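Local coordinates for protein bacillaene synthase dehydratase PksH (Bacillus subtilis, PDB 3HP0) that dehydrates the (S)-3-hydroxy-3-methylglutaryl group tethered to PksL to a 3-methylglutaconyl moiety during synthesis of the antibiotic bacillaene, at residues 94-99 with 116-121. Residues are numbered along the deposited sequence; the frame is centred on the assembly and turned at random.
Sequences MKLQTG and LGFVSA
Ala121 packs against Leu96 and Gln97 where helices 87-98 and 115-121 meet. The apolar contact falls to the methyl CD2 of Leu96, which reaches CB of Ala121 at 4.3 Å and meets the Phe118 ring obliquely, 4.3 Å from CD1. Phe118 points its CB away from Leu96, yet its ring swings back alongside that methyl; Trp93 meets the same ring edge-to-face, and Phe22 also packs on it. The Phe118 side chain lies about 12 Å from that of the active-site Asp68.

No hydrogen bond crosses the interface. Instead Gln97 lays its aliphatic part over the end of the other helix: with CG anti to its own carbonyl carbon (chi1 -61°), CG lies only 3.0 Å from Ala121 O, a tight approach, while NE2 stays 3.9 Å from that oxygen.

Within helix 115-121, Ser120 OG bonds back to Leu116 O at 2.6 Å, from the face of the carbonyl plane opposite to Ser120 N, so two donors grip one oxygen.

The axes of segments 94-98 and 116-121 run nearly parallel, 15° apart and 9.2 Å at closest approach; the backbones come nearest at Gln97 and Ala121, whose CA atoms are 5.8 Å apart. This is buried packing between the helices that precede neighbouring parallel strands 102-107 and 124-127 in the crotonase fold of the enoyl-CoA hydratase/isomerase family.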
loop_
_atom_site.group_PDB
_atom_site.type_symbol
_atom_site.label_atom_id
_atom_site.label_comp_id
_atom_site.label_asym_id
_atom_site.label_seq_id
_atom_site.Cartn_x
_atom_site.Cartn_y
_atom_site.Cartn_z
HETATM N N MSE A 94 7.095 3.436 -4.372
HETATM C CA MSE A 94 8.498 3.837 -4.269
HETATM C C MSE A 94 8.593 5.334 -3.999
HETATM O O MSE A 94 9.433 5.786 -3.230
HETATM C CB MSE A 94 9.259 3.520 -5.553
HETATM C CG MSE A 94 9.488 2.045 -5.802
HETATM SE SE MSE A 94 11.006 1.749 -6.990
HETATM C CE MSE A 94 12.406 1.762 -5.646
ATOM N N LYS A 95 7.712 6.094 -4.635
ATOM C CA LYS A 95 7.682 7.545 -4.491
ATOM C C LYS A 95 7.423 7.890 -3.019
ATOM O O LYS A 95 8.073 8.772 -2.447
ATOM C CB LYS A 95 6.568 8.124 -5.371
ATOM C CG LYS A 95 6.792 9.541 -5.866
ATOM C CD LYS A 95 7.874 9.567 -6.937
ATOM C CE LYS A 95 7.724 10.775 -7.864
ATOM N NZ LYS A 95 8.690 10.744 -9.014
ATOM N N LEU A 96 6.463 7.190 -2.417
ATOM C CA LEU A 96 6.126 7.405 -1.021
ATOM C C LEU A 96 7.362 7.285 -0.152
ATOM O O LEU A 96 7.507 8.017 0.823
ATOM C CB LEU A 96 5.086 6.383 -0.563
ATOM C CG LEU A 96 3.591 6.674 -0.710
ATOM C CD1 LEU A 96 3.321 7.876 -1.593
ATOM C CD2 LEU A 96 2.936 5.431 -1.259
ATOM N N GLN A 97 8.255 6.363 -0.503
ATOM C CA GLN A 97 9.486 6.170 0.265
ATOM C C GLN A 97 10.601 7.139 -0.124
ATOM O O GLN A 97 11.550 7.346 0.635
ATOM C CB GLN A 97 10.059 4.778 0.038
ATOM C CG GLN A 97 9.222 3.622 0.429
ATOM C CD GLN A 97 10.072 2.379 0.585
ATOM O OE1 GLN A 97 10.651 1.880 -0.387
ATOM N NE2 GLN A 97 10.169 1.880 1.813
ATOM N N THR A 98 10.488 7.726 -1.305
ATOM C CA THR A 98 11.547 8.582 -1.812
ATOM C C THR A 98 11.301 10.086 -1.911
ATOM O O THR A 98 12.240 10.868 -1.864
ATOM C CB THR A 98 11.984 8.076 -3.215
ATOM O OG1 THR A 98 12.375 6.700 -3.123
ATOM C CG2 THR A 98 13.173 8.866 -3.720
ATOM N N GLY A 99 10.048 10.485 -2.051
ATOM C CA GLY A 99 9.741 11.892 -2.203
ATOM C C GLY A 99 10.188 12.848 -1.113
ATOM O O GLY A 99 10.427 12.447 0.026
ATOM N N LEU A 116 -1.674 -3.095 1.997
ATOM C CA LEU A 116 -0.435 -3.463 2.653
ATOM C C LEU A 116 0.743 -2.796 1.952
ATOM O O LEU A 116 1.701 -2.366 2.598
ATOM C CB LEU A 116 -0.274 -4.983 2.649
ATOM C CG LEU A 116 0.607 -5.490 3.784
ATOM C CD1 LEU A 116 0.255 -4.751 5.083
ATOM C CD2 LEU A 116 0.411 -6.982 3.953
ATOM N N GLY A 117 0.672 -2.721 0.626
ATOM C CA GLY A 117 1.726 -2.059 -0.116
ATOM C C GLY A 117 1.837 -0.637 0.417
ATOM O O GLY A 117 2.898 -0.209 0.881
ATOM N N PHE A 118 0.721 0.085 0.369
ATOM C CA PHE A 118 0.655 1.461 0.854
ATOM C C PHE A 118 1.203 1.649 2.274
ATOM O O PHE A 118 2.078 2.479 2.494
ATOM C CB PHE A 118 -0.797 1.967 0.796
ATOM C CG PHE A 118 -1.254 2.333 -0.585
ATOM C CD1 PHE A 118 -0.877 3.545 -1.154
ATOM C CD2 PHE A 118 -2.045 1.456 -1.335
ATOM C CE1 PHE A 118 -1.275 3.887 -2.452
ATOM C CE2 PHE A 118 -2.450 1.791 -2.644
ATOM C CZ PHE A 118 -2.058 3.011 -3.198
ATOM N N VAL A 119 0.693 0.880 3.230
ATOM C CA VAL A 119 1.134 1.004 4.616
ATOM C C VAL A 119 2.623 0.721 4.812
ATOM O O VAL A 119 3.297 1.400 5.592
ATOM C CB VAL A 119 0.316 0.072 5.540
ATOM C CG1 VAL A 119 0.870 0.116 6.943
ATOM C CG2 VAL A 119 -1.163 0.494 5.541
ATOM N N SER A 120 3.128 -0.277 4.098
ATOM C CA SER A 120 4.523 -0.665 4.195
ATOM C C SER A 120 5.440 0.390 3.606
ATOM O O SER A 120 6.515 0.652 4.148
ATOM C CB SER A 120 4.766 -1.978 3.446
ATOM O OG SER A 120 3.903 -3.006 3.894
ATOM N N ALA A 121 5.008 0.975 2.488
ATOM C CA ALA A 121 5.786 1.976 1.775
ATOM C C ALA A 121 5.901 3.334 2.457
ATOM O O ALA A 121 6.942 3.996 2.340
ATOM C CB ALA A 121 5.213 2.160 0.378
#